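Local coordinates for protein Alpha/beta fold hydrolase (Pseudomonas aeruginosa, PDB 6I8W) that probably hydrolyses the ester bonds of membrane phospholipids as a membrane-anchored phospholipase A of the alpha/beta hydrolase fold, linked to bacterial virulence, at residues E282-G285 against V290-P293; D191-L196 against V201-L206. All blocks are in the same frame, centred on the assembly; numbering follows the deposited sequence.

Contact 1. Residues E282-G285 against V290-P293; sequences ENCG and VERP
Glu282 enters the contact through its backbone: its carbonyl O is gripped end-on by Arg292, NH2 at 2.9 Å and NH1 at 3.0 Å from that one atom. The oxygen lies almost in the guanidinium plane, and the NH2 bond uses a lone pair in the carbonyl plane. Bends at chi2 and chi3 (-66°) turn the NH1/NH2 edge of the guanidinium toward the Glu282 carbonyl, and a salt bridge from NE to Glu295 helps to fix its rotation. Asn283 also offers its carbonyl O, which takes a weak bond from Arg292 NH1 (3.3 Å). A water beside Asn283 O accepts from Arg292 NH1 at 2.8 Å and lies 2.6 Å from Glu291 OE1. Cys284 packs CB against Arg292 NH1 (3.7 Å), while its SG lies beside the Glu291 carboxylate. Gly285 N donates to Glu291 OE2 (3.1 Å), arriving from above the carboxylate plane; Glu291, with CG anti to its own backbone N (chi1 -176°) and an extended chain, carries the acid across. This buried carboxylate also accepts from the backbone N atoms of Val201 and Gln202, a set of donors consistent with a charged form. The loop follows edge strand 276-281 and leads toward His286 of the probable Ser-His-Asp triad; the contact fastens it to the end of helix 288-291, just before helix 293-308.

Contact 2. Residues D191-L196 against V201-L206; sequences DFQKLL and VQQPPL. With BOG (octyl beta-D-glucopyranoside), chain D.
Gln193 NE2 is held by two acceptors: Asp197 OD1 on its own helix and, across the contact, Gln203 OE1 at 3.1 Å. The latter bond runs nearly along the C=O axis (162°), and the two amide planes are only 16° apart. Gln193 reaches it by a bend at chi2 (61°); its OE1 accepts from Lys211, so both ends of this amide are held. On the other side of the bond, Gln203 NE2 turns back to Pro204 O (2.9 Å), fixing which way round its own amide sits. Leu196 packs against the acceptor end of this link, its CD1 3.7 Å from Gln203 OE1, and the same methyl meets Leu206 CD2 at 4.2 Å. Leu196 CG in turn rests over a face of the Phe192 ring, offset toward the rim. An octyl glucoside, also hydrogen-bonded to Glu34 of helix 3-38, runs along the loop: its tail end C8' lies against the Gln203 side chain (3.6 Å from CG), Leu206 CD1 gives an apolar contact further up the chain (3.7 Å from C5'), and sugar O2 donates to Pro205 O (3.0 Å). A bound myristic acid lies about 5 Å from the Leu196 side chain. The loop folds back beside helix 191-199 before entering helix 208-234, whose Leu214 packs on both Phe192 and Leu206.

From the N terminus, the long helix 3-38 and most of the sheet precede both contacts, which then follow in series without crossing. Contact 2 comes first: it joins helix 191-199 to the loop that follows it and leads to helix 208-234. After strands 250-255 and 276-281, contact 1 closes a short loop around the start of helix 288-291. Their centres are 12 Å apart, and they meet where residues 201-202 begin the second segment of contact 2. Val201 packs on Asn283 and Cys284. This junction ties the helices that follow strand 154-160 to the loop beyond the sheet's edge strand.

Contact 1. Residues E282-G285 against V290-P293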
loop_
_atom_site.group_PDB
_atom_site.type_symbol
_atom_site.label_atom_id
_atom_site.label_comp_id
_atom_site.label_asym_id
_atom_site.label_seq_id
_atom_site.Cartn_x
_atom_site.Cartn_y
_atom_site.Cartn_z
ATOM N N GLU A 282 -6.185 17.801 6.610
ATOM C CA GLU A 282 -7.413 18.445 6.147
ATOM C C GLU A 282 -7.588 18.347 4.630
ATOM O O GLU A 282 -6.619 18.463 3.879
ATOM C CB GLU A 282 -7.428 19.923 6.555
ATOM C CG GLU A 282 -8.791 20.593 6.385
ATOM C CD GLU A 282 -8.883 21.376 5.091
ATOM O OE1 GLU A 282 -7.821 21.681 4.504
ATOM O OE2 GLU A 282 -10.010 21.691 4.656
ATOM N N ASN A 283 -8.828 18.145 4.196
ATOM C CA ASN A 283 -9.186 18.046 2.780
ATOM C C ASN A 283 -8.333 17.023 2.046
ATOM O O ASN A 283 -7.834 17.284 0.944
ATOM C CB ASN A 283 -9.066 19.412 2.081
ATOM C CG ASN A 283 -9.933 19.501 0.825
ATOM O OD1 ASN A 283 -11.038 18.964 0.782
ATOM N ND2 ASN A 283 -9.415 20.149 -0.210
ATOM N N CYS A 284 -8.196 15.853 2.662
ATOM C CA CYS A 284 -7.369 14.790 2.131
ATOM C C CYS A 284 -8.124 13.470 2.151
ATOM O O CYS A 284 -9.006 13.251 2.990
ATOM C CB CYS A 284 -6.074 14.670 2.935
ATOM S SG CYS A 284 -4.877 13.569 2.198
ATOM N N GLY A 285 -7.797 12.590 1.216
ATOM C CA GLY A 285 -8.533 11.336 1.103
ATOM C C GLY A 285 -7.850 10.173 1.792
ATOM O O GLY A 285 -7.094 10.338 2.757
ATOM N N VAL A 290 0.150 9.329 -0.811
ATOM C CA VAL A 290 0.176 9.517 -2.265
ATOM C C VAL A 290 -0.363 10.896 -2.659
ATOM O O VAL A 290 0.205 11.557 -3.521
ATOM C CB VAL A 290 -0.635 8.425 -2.994
ATOM C CG1 VAL A 290 -0.605 8.645 -4.515
ATOM C CG2 VAL A 290 -0.114 7.035 -2.629
ATOM N N GLU A 291 -1.465 11.320 -2.033
ATOM C CA GLU A 291 -2.104 12.585 -2.381
ATOM C C GLU A 291 -1.232 13.802 -2.029
ATOM O O GLU A 291 -1.082 14.736 -2.819
ATOM C CB GLU A 291 -3.472 12.710 -1.687
ATOM C CG GLU A 291 -4.221 13.994 -2.104
ATOM C CD GLU A 291 -5.711 14.012 -1.754
ATOM O OE1 GLU A 291 -6.296 15.114 -1.781
ATOM O OE2 GLU A 291 -6.315 12.942 -1.495
ATOM N N ARG A 292 -0.674 13.779 -0.825
ATOM C CA ARG A 292 0.173 14.861 -0.329
ATOM C C ARG A 292 1.397 14.235 0.348
ATOM O O ARG A 292 1.499 14.206 1.582
ATOM C CB ARG A 292 -0.608 15.758 0.636
ATOM C CG ARG A 292 -1.896 16.342 0.032
ATOM C CD ARG A 292 -2.144 17.794 0.419
ATOM N NE ARG A 292 -2.413 17.993 1.846
ATOM C CZ ARG A 292 -3.623 18.026 2.400
ATOM N NH1 ARG A 292 -4.711 17.876 1.652
ATOM N NH2 ARG A 292 -3.746 18.234 3.706
ATOM N N PRO A 293 2.327 13.712 -0.465
ATOM C CA PRO A 293 3.411 12.856 0.036
ATOM C C PRO A 293 4.394 13.576 0.960
ATOM O O PRO A 293 4.734 13.049 2.009
ATOM C CB PRO A 293 4.148 12.424 -1.246
ATOM C CG PRO A 293 3.235 12.788 -2.393
ATOM C CD PRO A 293 2.435 13.956 -1.918
HETATM O O HOH W 1 -5.448 17.427 -1.047
#

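Contact 2. Residues D191-L196 against V201-L206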
loop_
_atom_site.group_PDB
_atom_site.type_symbol
_atom_site.label_atom_id
_atom_site.label_comp_id
_atom_site.label_asym_id
_atom_site.label_seq_id
_atom_site.Cartn_x
_atom_site.Cartn_y
_atom_site.Cartn_z
ATOM N N ASP A 191 -13.882 2.161 -14.867
ATOM C CA ASP A 191 -13.996 2.134 -13.407
ATOM C C ASP A 191 -12.680 2.519 -12.745
ATOM O O ASP A 191 -12.626 2.719 -11.530
ATOM C CB ASP A 191 -14.434 0.752 -12.906
ATOM C CG ASP A 191 -15.911 0.463 -13.177
ATOM O OD1 ASP A 191 -16.624 1.369 -13.663
ATOM O OD2 ASP A 191 -16.354 -0.677 -12.895
ATOM N N PHE A 192 -11.610 2.622 -13.527
ATOM C CA PHE A 192 -10.335 2.983 -12.928
ATOM C C PHE A 192 -10.349 4.454 -12.531
ATOM O O PHE A 192 -9.915 4.793 -11.439
ATOM C CB PHE A 192 -9.152 2.695 -13.853
ATOM C CG PHE A 192 -7.815 2.957 -13.198
ATOM C CD1 PHE A 192 -7.389 2.177 -12.135
ATOM C CD2 PHE A 192 -7.004 3.999 -13.626
ATOM C CE1 PHE A 192 -6.163 2.422 -11.502
ATOM C CE2 PHE A 192 -5.779 4.248 -13.014
ATOM C CZ PHE A 192 -5.359 3.461 -11.941
ATOM N N GLN A 193 -10.861 5.326 -13.401
ATOM C CA GLN A 193 -10.987 6.740 -13.035
ATOM C C GLN A 193 -11.899 6.876 -11.829
ATOM O O GLN A 193 -11.696 7.745 -10.989
ATOM C CB GLN A 193 -11.534 7.596 -14.187
ATOM C CG GLN A 193 -11.582 9.106 -13.834
ATOM C CD GLN A 193 -10.209 9.682 -13.526
ATOM O OE1 GLN A 193 -9.314 9.623 -14.358
ATOM N NE2 GLN A 193 -10.035 10.241 -12.326
ATOM N N LYS A 194 -12.896 5.998 -11.746
ATOM C CA LYS A 194 -13.815 5.990 -10.617
ATOM C C LYS A 194 -13.080 5.658 -9.318
ATOM O O LYS A 194 -13.351 6.254 -8.268
ATOM C CB LYS A 194 -14.946 4.990 -10.867
ATOM C CG LYS A 194 -15.947 4.882 -9.738
ATOM N N LEU A 195 -12.140 4.719 -9.393
ATOM C CA LEU A 195 -11.332 4.348 -8.232
ATOM C C LEU A 195 -10.483 5.533 -7.760
ATOM O O LEU A 195 -10.434 5.832 -6.565
ATOM C CB LEU A 195 -10.439 3.140 -8.548
ATOM C CG LEU A 195 -9.400 2.751 -7.487
ATOM C CD1 LEU A 195 -10.039 2.619 -6.116
ATOM C CD2 LEU A 195 -8.730 1.441 -7.867
ATOM N N LEU A 196 -9.825 6.206 -8.696
ATOM C CA LEU A 196 -9.032 7.395 -8.363
ATOM C C LEU A 196 -9.891 8.470 -7.678
ATOM O O LEU A 196 -9.469 9.060 -6.672
ATOM C CB LEU A 196 -8.377 7.972 -9.617
ATOM C CG LEU A 196 -7.487 7.031 -10.436
ATOM C CD1 LEU A 196 -7.000 7.723 -11.694
ATOM C CD2 LEU A 196 -6.320 6.545 -9.599
ATOM N N VAL A 201 -8.972 13.276 -2.845
ATOM C CA VAL A 201 -9.680 14.541 -2.920
ATOM C C VAL A 201 -9.095 15.364 -4.070
ATOM O O VAL A 201 -9.814 15.778 -4.974
ATOM C CB VAL A 201 -9.609 15.315 -1.590
ATOM C CG1 VAL A 201 -10.241 16.704 -1.744
ATOM C CG2 VAL A 201 -10.304 14.508 -0.495
ATOM N N GLN A 202 -7.787 15.603 -4.036
ATOM C CA GLN A 202 -7.110 16.256 -5.153
ATOM C C GLN A 202 -6.185 15.233 -5.765
ATOM O O GLN A 202 -5.167 14.863 -5.165
ATOM C CB GLN A 202 -6.313 17.505 -4.709
ATOM C CG GLN A 202 -7.167 18.705 -4.316
ATOM C CD GLN A 202 -6.336 19.950 -4.001
ATOM O OE1 GLN A 202 -5.534 19.957 -3.064
ATOM N NE2 GLN A 202 -6.529 21.005 -4.785
ATOM N N GLN A 203 -6.544 14.751 -6.946
ATOM C CA GLN A 203 -5.772 13.697 -7.555
ATOM C C GLN A 203 -4.494 14.270 -8.153
ATOM O O GLN A 203 -4.535 15.272 -8.845
ATOM C CB GLN A 203 -6.576 12.981 -8.630
ATOM C CG GLN A 203 -5.812 11.829 -9.252
ATOM C CD GLN A 203 -6.258 11.547 -10.660
ATOM O OE1 GLN A 203 -7.438 11.306 -10.911
ATOM N NE2 GLN A 203 -5.319 11.590 -11.594
ATOM N N PRO A 204 -3.353 13.633 -7.879
ATOM C CA PRO A 204 -2.137 14.070 -8.576
ATOM C C PRO A 204 -2.263 13.875 -10.095
ATOM O O PRO A 204 -2.919 12.929 -10.532
ATOM C CB PRO A 204 -1.044 13.161 -7.987
ATOM C CG PRO A 204 -1.587 12.709 -6.664
ATOM C CD PRO A 204 -3.082 12.603 -6.860
ATOM N N PRO A 205 -1.651 14.773 -10.886
ATOM C CA PRO A 205 -1.650 14.707 -12.353
ATOM C C PRO A 205 -1.119 13.359 -12.835
ATOM O O PRO A 205 -0.090 12.887 -12.339
ATOM C CB PRO A 205 -0.696 15.842 -12.758
ATOM C CG PRO A 205 -0.703 16.769 -11.620
ATOM C CD PRO A 205 -0.884 15.926 -10.388
ATOM N N LEU A 206 -1.825 12.765 -13.784
ATOM C CA LEU A 206 -1.508 11.463 -14.354
ATOM C C LEU A 206 -1.652 11.565 -15.866
ATOM O O LEU A 206 -2.731 11.878 -16.353
ATOM C CB LEU A 206 -2.447 10.382 -13.800
ATOM C CG LEU A 206 -2.158 8.907 -14.104
ATOM C CD1 LEU A 206 -0.822 8.489 -13.531
ATOM C CD2 LEU A 206 -3.265 8.029 -13.539
HETATM C C1 BOG D . 3.842 11.885 -13.759
HETATM O O1 BOG D . 3.202 11.114 -12.741
HETATM C C2 BOG D . 3.321 13.324 -13.634
HETATM O O2 BOG D . 2.066 13.402 -14.306
HETATM C C3 BOG D . 4.257 14.395 -14.190
HETATM O O3 BOG D . 3.801 15.717 -13.863
HETATM C C4 BOG D . 5.635 14.154 -13.604
HETATM O O4 BOG D . 6.545 15.206 -13.976
HETATM C C5 BOG D . 6.072 12.793 -14.142
HETATM O O5 BOG D . 5.257 11.749 -13.585
HETATM C C6 BOG D . 7.555 12.505 -13.907
HETATM O O6 BOG D . 7.751 11.645 -12.782
HETATM C "C1'" BOG D . 3.529 9.729 -12.785
HETATM C "C2'" BOG D . 3.095 9.085 -11.476
HETATM C "C3'" BOG D . 1.866 9.802 -10.942
HETATM C "C4'" BOG D . 1.224 9.055 -9.788
HETATM C "C5'" BOG D . -0.289 9.188 -9.901
HETATM C "C6'" BOG D . -0.979 8.750 -8.619
HETATM C "C7'" BOG D . -2.424 8.364 -8.902
HETATM C "C8'" BOG D . -3.149 9.495 -9.591
#